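PDB 5I39: L-amino acid deaminase from Proteus vulgaris, which probably catalyses the FAD-dependent oxidative deamination of L-amino acids, as a membrane-bound flavoprotein. Local coordinates for residues A[48-51]-A[52-56]; A[348-351]-A[352-356]; A[384-387]-A[388-392]. All coordinates share one frame; numbering follows the deposited sequence.

Contact 1. Residues A[48-51]-A[52-56]. With FAD (flavin-adenine dinucleotide), chain B.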
ATOM      1  N   LEU A  48       6.559  -3.486  -0.075  1.00  7.46           N
ATOM      2  CA  LEU A  48       7.381  -3.190  -1.240  1.00  7.84           C
ATOM      3  C   LEU A  48       8.581  -4.128  -1.325  1.00  7.65           C
ATOM      4  O   LEU A  48       8.870  -4.665  -2.397  1.00  7.84           O
ATOM      5  CB  LEU A  48       7.772  -1.714  -1.279  1.00  7.74           C
ATOM      6  CG  LEU A  48       6.576  -0.760  -1.450  1.00  8.05           C
ATOM      7  CD1 LEU A  48       7.064   0.671  -1.593  1.00  8.34           C
ATOM      8  CD2 LEU A  48       5.687  -1.110  -2.637  1.00  8.57           C
ATOM      9  N   GLY A  49       9.247  -4.383  -0.206  1.00  7.52           N
ATOM     10  CA  GLY A  49      10.359  -5.337  -0.195  1.00  7.82           C
ATOM     11  C   GLY A  49       9.905  -6.758  -0.488  1.00  7.69           C
ATOM     12  O   GLY A  49      10.542  -7.473  -1.268  1.00  7.88           O
ATOM     13  N   ILE A  50       8.797  -7.164   0.128  1.00  7.63           N
ATOM     14  CA  ILE A  50       8.253  -8.504  -0.079  1.00  7.76           C
ATOM     15  C   ILE A  50       7.845  -8.730  -1.537  1.00  7.47           C
ATOM     16  O   ILE A  50       8.210  -9.748  -2.136  1.00  7.82           O
ATOM     17  CB  ILE A  50       7.053  -8.765   0.854  1.00  8.19           C
ATOM     18  CG1 ILE A  50       7.528  -8.879   2.310  1.00  8.54           C
ATOM     19  CG2 ILE A  50       6.314 -10.043   0.466  1.00  8.38           C
ATOM     20  CD1 ILE A  50       6.425  -8.706   3.330  1.00  9.09           C
HETATM   21  N   MSE A  51       7.089  -7.793  -2.106  1.00  7.44           N
HETATM   22  CA  MSE A  51       6.591  -7.958  -3.475  0.55  7.43           C
HETATM   23  C   MSE A  51       7.735  -7.918  -4.463  1.00  7.54           C
HETATM   24  O   MSE A  51       7.747  -8.681  -5.435  1.00  7.57           O
HETATM   25  CB  MSE A  51       5.522  -6.917  -3.804  0.55  7.60           C
HETATM   26  CG  MSE A  51       4.257  -7.079  -2.951  0.55  8.14           C
HETATM   27 SE   MSE A  51       3.381  -8.823  -3.115  0.44  9.02          SE
HETATM   28  CE  MSE A  51       2.794  -8.578  -4.975  0.55  9.66           C
ATOM     29  N   THR A  52       8.719  -7.049  -4.229  1.00  7.32           N
ATOM     30  CA  THR A  52       9.895  -7.004  -5.097  1.00  7.49           C
ATOM     31  C   THR A  52      10.676  -8.320  -5.024  1.00  7.42           C
ATOM     32  O   THR A  52      11.091  -8.845  -6.054  1.00  7.83           O
ATOM     33  CB  THR A  52      10.798  -5.799  -4.781  1.00  7.81           C
ATOM     34  OG1 THR A  52      10.028  -4.594  -4.846  1.00  7.95           O
ATOM     35  CG2 THR A  52      11.916  -5.686  -5.795  1.00  8.33           C
ATOM     36  N   ALA A  53      10.859  -8.848  -3.818  1.00  7.34           N
ATOM     37  CA  ALA A  53      11.535 -10.135  -3.631  1.00  7.73           C
ATOM     38  C   ALA A  53      10.847 -11.267  -4.392  1.00  7.80           C
ATOM     39  O   ALA A  53      11.506 -12.061  -5.060  1.00  8.45           O
ATOM     40  CB  ALA A  53      11.625 -10.474  -2.154  1.00  8.01           C
ATOM     41  N   ILE A  54       9.522 -11.327  -4.306  1.00  7.84           N
ATOM     42  CA  ILE A  54       8.759 -12.330  -5.047  1.00  8.06           C
ATOM     43  C   ILE A  54       9.021 -12.218  -6.553  1.00  8.13           C
ATOM     44  O   ILE A  54       9.256 -13.221  -7.231  1.00  8.72           O
ATOM     45  CB  ILE A  54       7.250 -12.196  -4.760  1.00  8.06           C
ATOM     46  CG1 ILE A  54       6.943 -12.658  -3.330  1.00  8.25           C
ATOM     47  CG2 ILE A  54       6.417 -13.006  -5.751  1.00  8.27           C
ATOM     48  CD1 ILE A  54       5.616 -12.167  -2.790  1.00  8.20           C
ATOM     49  N   ASN A  55       8.968 -10.992  -7.064  1.00  7.95           N
ATOM     50  CA  ASN A  55       9.194 -10.754  -8.481  1.00  8.51           C
ATOM     51  C   ASN A  55      10.590 -11.216  -8.923  1.00  8.32           C
ATOM     52  O   ASN A  55      10.744 -11.836  -9.975  1.00  8.75           O
ATOM     53  CB  ASN A  55       8.978  -9.273  -8.784  1.00  8.84           C
ATOM     54  CG  ASN A  55       8.931  -8.976 -10.269  1.00  9.58           C
ATOM     55  OD1 ASN A  55       9.965  -8.873 -10.917  1.00  9.96           O
ATOM     56  ND2 ASN A  55       7.730  -8.823 -10.811  1.00 11.34           N
ATOM     57  N   LEU A  56      11.594 -10.935  -8.098  1.00  8.05           N
ATOM     58  CA  LEU A  56      12.966 -11.341  -8.403  1.00  8.20           C
ATOM     59  C   LEU A  56      13.176 -12.855  -8.378  1.00  8.50           C
ATOM     60  O   LEU A  56      13.876 -13.390  -9.239  1.00  8.91           O
ATOM     61  CB  LEU A  56      13.927 -10.651  -7.443  1.00  8.34           C
ATOM     62  CG  LEU A  56      14.034  -9.141  -7.661  1.00  8.82           C
ATOM     63  CD1 LEU A  56      14.626  -8.478  -6.431  1.00  9.48           C
ATOM     64  CD2 LEU A  56      14.863  -8.805  -8.894  1.00  9.53           C
TER
HETATM   65  PA  FAD B 501       6.832  -0.454   5.393  1.00  8.44           P
HETATM   66  O1A FAD B 501       6.881   0.601   6.504  1.00  9.40           O
HETATM   67  O2A FAD B 501       5.629  -1.376   5.462  1.00  8.55           O
HETATM   68  O5B FAD B 501       8.105  -1.406   5.427  1.00  8.65           O
HETATM   69  C5B FAD B 501       9.438  -0.916   5.435  1.00  9.00           C
HETATM   70  C4B FAD B 501      10.218  -1.871   6.320  1.00  9.26           C
HETATM   71  O4B FAD B 501      11.618  -1.535   6.241  1.00  9.35           O
HETATM   72  C3B FAD B 501       9.812  -1.750   7.790  1.00  9.27           C
HETATM   73  O3B FAD B 501       9.291  -2.996   8.251  1.00  9.19           O
HETATM   74  C2B FAD B 501      11.122  -1.321   8.469  1.00  9.48           C
HETATM   75  O2B FAD B 501      11.273  -1.842   9.803  1.00  9.44           O
HETATM   76  C1B FAD B 501      12.178  -1.826   7.503  1.00  9.50           C
HETATM   77  N9A FAD B 501      13.470  -1.135   7.555  1.00  9.61           N
HETATM   78  C8A FAD B 501      13.675   0.166   7.495  1.00  9.95           C
HETATM   79  N7A FAD B 501      14.990   0.470   7.507  1.00 10.19           N
HETATM   80  C5A FAD B 501      15.608  -0.702   7.584  1.00  9.81           C
HETATM   81  C6A FAD B 501      17.000  -1.139   7.647  1.00  9.91           C
HETATM   82  N6A FAD B 501      18.000  -0.235   7.636  1.00 10.37           N
HETATM   83  N1A FAD B 501      17.261  -2.460   7.710  1.00  9.86           N
HETATM   84  C2A FAD B 501      16.279  -3.371   7.699  1.00  9.92           C
HETATM   85  N3A FAD B 501      14.980  -3.051   7.666  1.00  9.89           N
HETATM   86  C4A FAD B 501      14.623  -1.762   7.603  1.00  9.75           C
HETATM   87  N1  FAD B 501      -1.903   2.381   0.702  1.00  9.02           N
HETATM   88  C2  FAD B 501      -2.909   1.951  -0.065  1.00  8.86           C
HETATM   89  O2  FAD B 501      -2.630   1.477  -1.181  1.00  8.78           O
HETATM   90  N3  FAD B 501      -4.194   2.033   0.359  1.00  8.78           N
HETATM   91  C4  FAD B 501      -4.569   2.558   1.530  1.00  8.97           C
HETATM   92  O4  FAD B 501      -5.745   2.584   1.867  1.00  8.91           O
HETATM   93  C4X FAD B 501      -3.527   3.078   2.426  1.00  9.35           C
HETATM   94  N5  FAD B 501      -3.792   3.682   3.615  1.00  9.57           N
HETATM   95  C5X FAD B 501      -2.794   3.968   4.457  1.00  9.73           C
HETATM   96  C6  FAD B 501      -3.046   4.384   5.766  1.00  9.99           C
HETATM   97  C7  FAD B 501      -2.019   4.626   6.674  1.00  9.97           C
HETATM   98  C7M FAD B 501      -2.326   5.025   8.100  1.00 10.31           C
HETATM   99  C8  FAD B 501      -0.622   4.460   6.248  1.00 10.07           C
HETATM  100  C8M FAD B 501       0.529   4.675   7.201  1.00 10.78           C
HETATM  101  C9  FAD B 501      -0.367   4.067   4.933  1.00  9.78           C
HETATM  102  C9A FAD B 501      -1.391   3.820   4.026  1.00  9.36           C
HETATM  103  N10 FAD B 501      -1.132   3.426   2.707  1.00  9.06           N
HETATM  104  C10 FAD B 501      -2.155   2.929   1.905  1.00  9.12           C
HETATM  105  C1' FAD B 501       0.224   3.345   2.201  1.00  8.82           C
HETATM  106  C2' FAD B 501       0.850   2.003   2.345  1.00  8.75           C
HETATM  107  O2' FAD B 501       0.507   1.468   3.619  1.00  8.78           O
HETATM  108  C3' FAD B 501       2.356   2.193   2.198  1.00  8.58           C
HETATM  109  O3' FAD B 501       2.677   2.958   1.006  1.00  8.36           O
HETATM  110  C4' FAD B 501       3.115   0.890   2.115  1.00  8.46           C
HETATM  111  O4' FAD B 501       2.730   0.023   3.198  1.00  8.40           O
HETATM  112  C5' FAD B 501       4.607   1.163   2.181  1.00  8.42           C
HETATM  113  O5' FAD B 501       5.253  -0.110   2.157  1.00  8.18           O
HETATM  114  P   FAD B 501       6.844  -0.179   2.457  1.00  8.24           P
HETATM  115  O1P FAD B 501       7.247  -1.613   2.298  1.00  8.32           O
HETATM  116  O2P FAD B 501       7.551   0.905   1.672  1.00  8.60           O
HETATM  117  O3P FAD B 501       6.949   0.334   3.995  1.00  8.52           O
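The carbonyl oxygen of Leu-48 is gripped twice by Thr-52, in the first turns of the helix that follows strand 40-43 in the Rossmann-type beta-alpha-beta unit of the FAD-binding fold. Thr-52 OG1 donates to Leu-48 O at 2.7 Å, and Thr-52 N donates to the same oxygen at 3.0 Å, the two arriving from opposite faces of the carbonyl plane. The hydroxyl can fold back in this way because chi1 of -55° sets OG1 beside its own backbone N; OG1 also has a weak hydrogen bond with Asn-370 ND2. Leu-48 meets the cofactor as well: its backbone N-H points at FAD O1P (3.1 Å, 160° at the hydrogen), while CD1 lies against FAD O2P. The pyrophosphate thus sits at the N-terminal end of the helix, where the helix dipole would help to offset its negative charge. Gly-49 fits the last glycine of a GxGxxG pattern, and its carbonyl receives the N-H of Ala-53. The flank facing helix 189-199 is apolar. In one of its two conformers selenomethionine Met-51 runs alongside Ile-54 here, and Ile-54 CD1 touches Ile-50 CG2 at 3.9 Å.

Contact 2. Residues A[348-351]-A[352-356]. With FAD (flavin-adenine dinucleotide), chain B; EDO (1,2-ethanediol), chain H.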
HETATM    1  N   MSE A 348       3.818   7.873   7.348  1.00 11.50           N
HETATM    2  CA  MSE A 348       4.208   7.767   5.936  1.00 10.92           C
HETATM    3  C   MSE A 348       5.324   8.732   5.652  1.00 10.83           C
HETATM    4  O   MSE A 348       5.645   9.596   6.467  1.00 11.26           O
HETATM    5  CB  MSE A 348       3.037   8.129   5.014  1.00 12.16           C
HETATM    6  CG  MSE A 348       1.875   7.168   5.172  1.00 13.81           C
HETATM    7 SE   MSE A 348       0.371   7.557   3.970  1.00 16.75          SE
HETATM    8  CE  MSE A 348      -0.707   8.220   5.467  1.00 17.60           C
ATOM      9  N   ALA A 349       5.926   8.583   4.480  1.00 10.53           N
ATOM     10  CA  ALA A 349       6.929   9.518   3.984  1.00 10.69           C
ATOM     11  C   ALA A 349       6.656   9.714   2.504  1.00 11.22           C
ATOM     12  O   ALA A 349       6.640   8.748   1.743  1.00 11.27           O
ATOM     13  CB  ALA A 349       8.332   8.986   4.221  1.00 10.87           C
ATOM     14  N   ILE A 350       6.454  10.970   2.116  1.00 12.03           N
ATOM     15  CA  ILE A 350       5.868  11.335   0.829  1.00 12.86           C
ATOM     16  C   ILE A 350       6.826  12.275   0.099  1.00 13.02           C
ATOM     17  O   ILE A 350       7.413  13.166   0.715  1.00 13.64           O
ATOM     18  CB  ILE A 350       4.493  12.028   1.052  1.00 13.56           C
ATOM     19  CG1 ILE A 350       3.544  11.128   1.867  1.00 13.56           C
ATOM     20  CG2 ILE A 350       3.833  12.432  -0.261  1.00 14.25           C
ATOM     21  CD1 ILE A 350       3.243   9.775   1.251  1.00 13.97           C
ATOM     22  N   ALA A 351       6.974  12.064  -1.208  1.00 13.77           N
ATOM     23  CA  ALA A 351       7.826  12.912  -2.048  1.00 13.97           C
ATOM     24  C   ALA A 351       7.149  14.270  -2.306  1.00 14.68           C
ATOM     25  O   ALA A 351       5.932  14.377  -2.175  1.00 14.60           O
ATOM     26  CB  ALA A 351       8.132  12.212  -3.360  1.00 14.01           C
ATOM     27  N   PRO A 352       7.928  15.305  -2.688  1.00 15.24           N
ATOM     28  CA  PRO A 352       7.363  16.649  -2.919  1.00 16.04           C
ATOM     29  C   PRO A 352       6.176  16.733  -3.888  1.00 15.28           C
ATOM     30  O   PRO A 352       5.300  17.581  -3.704  1.00 16.89           O
ATOM     31  CB  PRO A 352       8.550  17.433  -3.481  1.00 17.23           C
ATOM     32  CG  PRO A 352       9.742  16.783  -2.883  1.00 17.22           C
ATOM     33  CD  PRO A 352       9.403  15.329  -2.720  1.00 15.94           C
ATOM     34  N   ASP A 353       6.153  15.863  -4.897  1.00 14.16           N
ATOM     35  CA  ASP A 353       5.064  15.833  -5.886  1.00 13.50           C
ATOM     36  C   ASP A 353       4.018  14.732  -5.624  1.00 13.32           C
ATOM     37  O   ASP A 353       3.164  14.490  -6.474  1.00 13.79           O
ATOM     38  CB  ASP A 353       5.633  15.733  -7.310  1.00 13.64           C
ATOM     39  CG  ASP A 353       6.389  14.444  -7.566  1.00 13.10           C
ATOM     40  OD1 ASP A 353       6.401  13.538  -6.700  1.00 12.70           O
ATOM     41  OD2 ASP A 353       6.992  14.329  -8.650  1.00 13.76           O
ATOM     42  N   GLU A 354       4.132  14.072  -4.463  1.00 12.91           N
ATOM     43  CA  GLU A 354       3.186  13.041  -3.994  0.70 13.37           C
ATOM     44  C   GLU A 354       3.195  11.748  -4.819  1.00 12.89           C
ATOM     45  O   GLU A 354       2.299  10.913  -4.683  1.00 14.10           O
ATOM     46  CB  GLU A 354       1.763  13.612  -3.869  0.70 14.51           C
ATOM     47  CG  GLU A 354       1.685  14.827  -2.952  0.70 17.00           C
ATOM     48  CD  GLU A 354       0.309  15.469  -2.883  0.70 19.78           C
ATOM     49  OE1 GLU A 354      -0.602  15.065  -3.638  0.70 20.99           O
ATOM     50  OE2 GLU A 354       0.144  16.398  -2.063  0.70 22.44           O
ATOM     51  N   ASN A 355       4.221  11.559  -5.647  1.00 11.61           N
ATOM     52  CA  ASN A 355       4.358  10.338  -6.443  1.00 10.99           C
ATOM     53  C   ASN A 355       5.515   9.491  -5.908  1.00 10.13           C
ATOM     54  O   ASN A 355       6.386  10.009  -5.212  1.00 10.10           O
ATOM     55  CB  ASN A 355       4.553  10.680  -7.918  1.00 11.46           C
ATOM     56  CG  ASN A 355       3.351  11.389  -8.509  1.00 12.19           C
ATOM     57  OD1 ASN A 355       2.215  11.183  -8.072  1.00 13.29           O
ATOM     58  ND2 ASN A 355       3.592  12.235  -9.501  1.00 12.72           N
ATOM     59  N   PRO A 356       5.530   8.179  -6.222  1.00  9.42           N
ATOM     60  CA  PRO A 356       6.561   7.298  -5.669  1.00  9.22           C
ATOM     61  C   PRO A 356       7.985   7.610  -6.115  1.00  9.17           C
ATOM     62  O   PRO A 356       8.196   8.321  -7.104  1.00  9.57           O
ATOM     63  CB  PRO A 356       6.150   5.913  -6.196  1.00  8.96           C
ATOM     64  CG  PRO A 356       4.689   6.018  -6.455  1.00  9.06           C
ATOM     65  CD  PRO A 356       4.527   7.412  -6.984  1.00  9.12           C
TER
HETATM   66  PA  FAD B 501       6.832  -0.454   5.393  1.00  8.44           P
HETATM   67  O1A FAD B 501       6.881   0.601   6.504  1.00  9.40           O
HETATM   68  O2A FAD B 501       5.629  -1.376   5.462  1.00  8.55           O
HETATM   69  O5B FAD B 501       8.105  -1.406   5.427  1.00  8.65           O
HETATM   70  C5B FAD B 501       9.438  -0.916   5.435  1.00  9.00           C
HETATM   71  C4B FAD B 501      10.218  -1.871   6.320  1.00  9.26           C
HETATM   72  O4B FAD B 501      11.618  -1.535   6.241  1.00  9.35           O
HETATM   73  C3B FAD B 501       9.812  -1.750   7.790  1.00  9.27           C
HETATM   74  O3B FAD B 501       9.291  -2.996   8.251  1.00  9.19           O
HETATM   75  C2B FAD B 501      11.122  -1.321   8.469  1.00  9.48           C
HETATM   76  O2B FAD B 501      11.273  -1.842   9.803  1.00  9.44           O
HETATM   77  C1B FAD B 501      12.178  -1.826   7.503  1.00  9.50           C
HETATM   78  N9A FAD B 501      13.470  -1.135   7.555  1.00  9.61           N
HETATM   79  C8A FAD B 501      13.675   0.166   7.495  1.00  9.95           C
HETATM   80  N7A FAD B 501      14.990   0.470   7.507  1.00 10.19           N
HETATM   81  C5A FAD B 501      15.608  -0.702   7.584  1.00  9.81           C
HETATM   82  C6A FAD B 501      17.000  -1.139   7.647  1.00  9.91           C
HETATM   83  N6A FAD B 501      18.000  -0.235   7.636  1.00 10.37           N
HETATM   84  N1A FAD B 501      17.261  -2.460   7.710  1.00  9.86           N
HETATM   85  C2A FAD B 501      16.279  -3.371   7.699  1.00  9.92           C
HETATM   86  N3A FAD B 501      14.980  -3.051   7.666  1.00  9.89           N
HETATM   87  C4A FAD B 501      14.623  -1.762   7.603  1.00  9.75           C
HETATM   88  N1  FAD B 501      -1.903   2.381   0.702  1.00  9.02           N
HETATM   89  C2  FAD B 501      -2.909   1.951  -0.065  1.00  8.86           C
HETATM   90  O2  FAD B 501      -2.630   1.477  -1.181  1.00  8.78           O
HETATM   91  N3  FAD B 501      -4.194   2.033   0.359  1.00  8.78           N
HETATM   92  C4  FAD B 501      -4.569   2.558   1.530  1.00  8.97           C
HETATM   93  O4  FAD B 501      -5.745   2.584   1.867  1.00  8.91           O
HETATM   94  C4X FAD B 501      -3.527   3.078   2.426  1.00  9.35           C
HETATM   95  N5  FAD B 501      -3.792   3.682   3.615  1.00  9.57           N
HETATM   96  C5X FAD B 501      -2.794   3.968   4.457  1.00  9.73           C
HETATM   97  C6  FAD B 501      -3.046   4.384   5.766  1.00  9.99           C
HETATM   98  C7  FAD B 501      -2.019   4.626   6.674  1.00  9.97           C
HETATM   99  C7M FAD B 501      -2.326   5.025   8.100  1.00 10.31           C
HETATM  100  C8  FAD B 501      -0.622   4.460   6.248  1.00 10.07           C
HETATM  101  C8M FAD B 501       0.529   4.675   7.201  1.00 10.78           C
HETATM  102  C9  FAD B 501      -0.367   4.067   4.933  1.00  9.78           C
HETATM  103  C9A FAD B 501      -1.391   3.820   4.026  1.00  9.36           C
HETATM  104  N10 FAD B 501      -1.132   3.426   2.707  1.00  9.06           N
HETATM  105  C10 FAD B 501      -2.155   2.929   1.905  1.00  9.12           C
HETATM  106  C1' FAD B 501       0.224   3.345   2.201  1.00  8.82           C
HETATM  107  C2' FAD B 501       0.850   2.003   2.345  1.00  8.75           C
HETATM  108  O2' FAD B 501       0.507   1.468   3.619  1.00  8.78           O
HETATM  109  C3' FAD B 501       2.356   2.193   2.198  1.00  8.58           C
HETATM  110  O3' FAD B 501       2.677   2.958   1.006  1.00  8.36           O
HETATM  111  C4' FAD B 501       3.115   0.890   2.115  1.00  8.46           C
HETATM  112  O4' FAD B 501       2.730   0.023   3.198  1.00  8.40           O
HETATM  113  C5' FAD B 501       4.607   1.163   2.181  1.00  8.42           C
HETATM  114  O5' FAD B 501       5.253  -0.110   2.157  1.00  8.18           O
HETATM  115  P   FAD B 501       6.844  -0.179   2.457  1.00  8.24           P
HETATM  116  O1P FAD B 501       7.247  -1.613   2.298  1.00  8.32           O
HETATM  117  O2P FAD B 501       7.551   0.905   1.672  1.00  8.60           O
HETATM  118  O3P FAD B 501       6.949   0.334   3.995  1.00  8.52           O
HETATM  119  C1  EDO H 507       0.064   9.950  -1.600  1.00 26.46           C
HETATM  120  O1  EDO H 507      -0.187  10.486  -2.903  1.00 28.18           O
HETATM  121  C2  EDO H 507      -0.672  10.732  -0.526  1.00 32.18           C
HETATM  122  O2  EDO H 507      -0.162  12.072  -0.446  1.00 26.86           O
HETATM  123  O   HOH W   1       5.154  10.416  -2.728  1.00 14.31           O
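A type I beta turn from Ala-351 to Glu-354 ends strand 340-350, which carries the FAD pocket residue Met-348, and starts the loop leading to strand 357-360. Glu-354 N closes the turn on Ala-351 O at 2.9 Å, meeting the oxygen from well above the carbonyl plane, 59° out of it. An Asx turn overlaps its second half: Asn-355 N donates to Asp-353 OD1 at 3.1 Å, again from above the plane of the acceptor group. Chi1 of 64° holds the Asp-353 carboxylate between its own backbone N and carbonyl carbon, and its other oxygen, OD2, forms a salt bridge with Arg-407. Inside the bend, Ala-351 CB packs against Asn-355 O at 3.4 Å, and a water accepts from Ala-351 N while donating weakly to Asn-355 O. Ile-350 lays its CG2 branch on Glu-354 CA at 3.8 Å. Back along the strand, selenomethionine Met-348 runs over the dimethylbenzene end of the flavin, with CG 3.5 Å from FAD C8M and SE 3.7 Å from FAD C9. Held through both oxygens, the Asp-353 carboxylate would be fixed in its rotation; it probably offsets the charge of Arg-407 and ties the turn to the C-terminal end of the chain.

Contact 3. Residues A[384-387]-A[388-392]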
ATOM      1  N   ALA A 384       6.860  -3.395  -7.742  1.00  7.92           N
ATOM      2  CA  ALA A 384       7.788  -4.524  -7.602  1.00  8.24           C
ATOM      3  C   ALA A 384       8.419  -4.896  -8.941  1.00  8.24           C
ATOM      4  O   ALA A 384       9.637  -5.059  -9.042  1.00  8.49           O
ATOM      5  CB  ALA A 384       7.069  -5.729  -7.026  1.00  8.61           C
ATOM      6  N   GLU A 385       7.584  -5.043  -9.965  1.00  8.31           N
ATOM      7  CA  GLU A 385       8.083  -5.367 -11.300  1.00  8.57           C
ATOM      8  C   GLU A 385       9.001  -4.270 -11.835  1.00  8.26           C
ATOM      9  O   GLU A 385      10.073  -4.562 -12.372  1.00  8.66           O
ATOM     10  CB  GLU A 385       6.943  -5.611 -12.279  1.00  9.31           C
ATOM     11  CG  GLU A 385       7.439  -6.039 -13.654  1.00 10.17           C
ATOM     12  CD  GLU A 385       6.343  -6.321 -14.653  1.00 11.56           C
ATOM     13  OE1 GLU A 385       5.158  -6.194 -14.308  1.00 13.15           O
ATOM     14  OE2 GLU A 385       6.677  -6.661 -15.803  1.00 12.52           O
ATOM     15  N   LEU A 386       8.570  -3.017 -11.708  1.00  8.23           N
ATOM     16  CA  LEU A 386       9.373  -1.893 -12.183  1.00  8.58           C
ATOM     17  C   LEU A 386      10.722  -1.816 -11.468  1.00  8.32           C
ATOM     18  O   LEU A 386      11.742  -1.562 -12.105  1.00  8.36           O
ATOM     19  CB  LEU A 386       8.617  -0.570 -12.039  1.00  9.80           C
ATOM     20  CG  LEU A 386       9.365   0.671 -12.553  1.00 11.19           C
ATOM     21  CD1 LEU A 386       9.771   0.556 -14.021  1.00 12.05           C
ATOM     22  CD2 LEU A 386       8.506   1.902 -12.333  1.00 12.32           C
ATOM     23  N   THR A 387      10.721  -2.041 -10.158  1.00  8.09           N
ATOM     24  CA  THR A 387      11.953  -2.018  -9.377  1.00  8.20           C
ATOM     25  C   THR A 387      12.930  -3.072  -9.887  1.00  8.26           C
ATOM     26  O   THR A 387      14.114  -2.792 -10.079  1.00  8.54           O
ATOM     27  CB  THR A 387      11.650  -2.241  -7.890  1.00  8.25           C
ATOM     28  OG1 THR A 387      10.839  -1.166  -7.410  1.00  8.44           O
ATOM     29  CG2 THR A 387      12.918  -2.288  -7.067  1.00  8.61           C
ATOM     30  N   ALA A 388      12.429  -4.283 -10.105  1.00  8.19           N
ATOM     31  CA  ALA A 388      13.250  -5.358 -10.650  1.00  8.64           C
ATOM     32  C   ALA A 388      13.745  -5.029 -12.064  1.00  8.53           C
ATOM     33  O   ALA A 388      14.911  -5.274 -12.379  1.00  9.10           O
ATOM     34  CB  ALA A 388      12.487  -6.672 -10.628  1.00  8.86           C
ATOM     35  N   ASP A 389      12.877  -4.458 -12.899  1.00  8.49           N
ATOM     36  CA  ASP A 389      13.272  -4.038 -14.250  1.00  8.95           C
ATOM     37  C   ASP A 389      14.429  -3.042 -14.190  1.00  8.89           C
ATOM     38  O   ASP A 389      15.409  -3.170 -14.926  1.00  9.33           O
ATOM     39  CB  ASP A 389      12.110  -3.377 -15.004  1.00  9.03           C
ATOM     40  CG  ASP A 389      10.972  -4.331 -15.334  1.00  9.44           C
ATOM     41  OD1 ASP A 389      11.164  -5.562 -15.301  1.00  9.73           O
ATOM     42  OD2 ASP A 389       9.875  -3.818 -15.643  1.00 10.26           O
ATOM     43  N   LEU A 390      14.311  -2.049 -13.313  1.00  8.66           N
ATOM     44  CA  LEU A 390      15.359  -1.038 -13.163  1.00  9.10           C
ATOM     45  C   LEU A 390      16.655  -1.639 -12.642  1.00  9.41           C
ATOM     46  O   LEU A 390      17.733  -1.322 -13.144  1.00 10.25           O
ATOM     47  CB  LEU A 390      14.898   0.093 -12.248  1.00  9.60           C
ATOM     48  CG  LEU A 390      13.774   0.979 -12.789  1.00 10.72           C
ATOM     49  CD1 LEU A 390      13.338   1.961 -11.715  1.00 11.27           C
ATOM     50  CD2 LEU A 390      14.189   1.727 -14.043  1.00 12.36           C
ATOM     51  N   LEU A 391      16.552  -2.526 -11.656  1.00  9.13           N
ATOM     52  CA  LEU A 391      17.728  -3.201 -11.109  1.00  9.57           C
ATOM     53  C   LEU A 391      18.484  -3.975 -12.185  1.00  9.84           C
ATOM     54  O   LEU A 391      19.711  -3.934 -12.246  1.00 10.75           O
ATOM     55  CB  LEU A 391      17.311  -4.160  -9.991  1.00  9.53           C
ATOM     56  CG  LEU A 391      18.423  -4.969  -9.308  1.00 10.20           C
ATOM     57  CD1 LEU A 391      19.397  -4.060  -8.568  1.00 10.91           C
ATOM     58  CD2 LEU A 391      17.820  -6.001  -8.368  1.00 10.77           C
ATOM     59  N   LEU A 392      17.733  -4.670 -13.031  1.00  9.54           N
ATOM     60  CA  LEU A 392      18.305  -5.593 -14.000  1.00 10.08           C
ATOM     61  C   LEU A 392      18.560  -4.971 -15.373  1.00 10.08           C
ATOM     62  O   LEU A 392      19.124  -5.629 -16.247  1.00 10.86           O
ATOM     63  CB  LEU A 392      17.401  -6.827 -14.112  1.00 10.68           C
ATOM     64  CG  LEU A 392      17.190  -7.576 -12.785  1.00 11.23           C
ATOM     65  CD1 LEU A 392      16.152  -8.675 -12.941  1.00 12.18           C
ATOM     66  CD2 LEU A 392      18.485  -8.151 -12.224  1.00 11.29           C
TER
HETATM   67  O   HOH W   2       9.266  -7.026 -16.620  1.00 17.27           O
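Glu-385 and Asp-389 stand one turn apart on helix 376-392, which begins at the FAD site and packs beside helix 47-58 of the Rossmann-type fold. The tight part is the helix body and its buried face. Asp-389 N reaches Glu-385 O at 2.9 Å and Leu-391 N reaches Thr-387 O at the same distance, while Thr-387 OG1 turns back to Ser-383 O. Ala-384 and Ala-388 face helix 47-58 with their methyl groups, beside Glu-385, consistent with close approach, and Thr-387 faces strand 367-371. The apolar side-chain contact between the segments is Leu-386 CD1 on Leu-390 CG at 4.2 Å, with Leu-386 also touching Ile-358 and Pro-396. The acidic pair, by contrast, is watered: one water lies 2.7 Å from both Glu-385 OE2 and Asp-389 OD1, bridging them. The Glu-385 chain leaves with CG anti to the backbone N (chi1 -176°) and stays extended, and the planes of the two carboxylates are 73° apart. Salt bridges of Glu-385 OE1 with Arg-102 and of Asp-389 OD1 with Arg-59 probably ease the closeness of two like charges. Asp-389 OD2, 4.3 Å from Glu-385 OE2, also accepts the backbone N-H of Val-397.

Contacts 1 and 3 lie on two neighbouring helices, 47-58 and 376-392, which touch largely through alanine methyl groups: Ala-384 CB rests against Met-51 O at 3.4 Å, and Ala-388 CB against Asn-55 OD1. Arg-59 serves both, with a hydrogen bond to Asn-55 and a salt bridge to Asp-389. Contact 1 is the more thoroughly buried, whereas contact 3, about 10 Å away between centres, carries an acidic pair salt-bridged to two arginines on one side. Contact 2 stands apart, about 21 Å from contact 1 between centres, and is partly exposed: a strand giving way to a turn. Contacts 1 and 2 nevertheless reach the same FAD by different chemistry, a backbone N-H to phosphate against apolar packing on a ring.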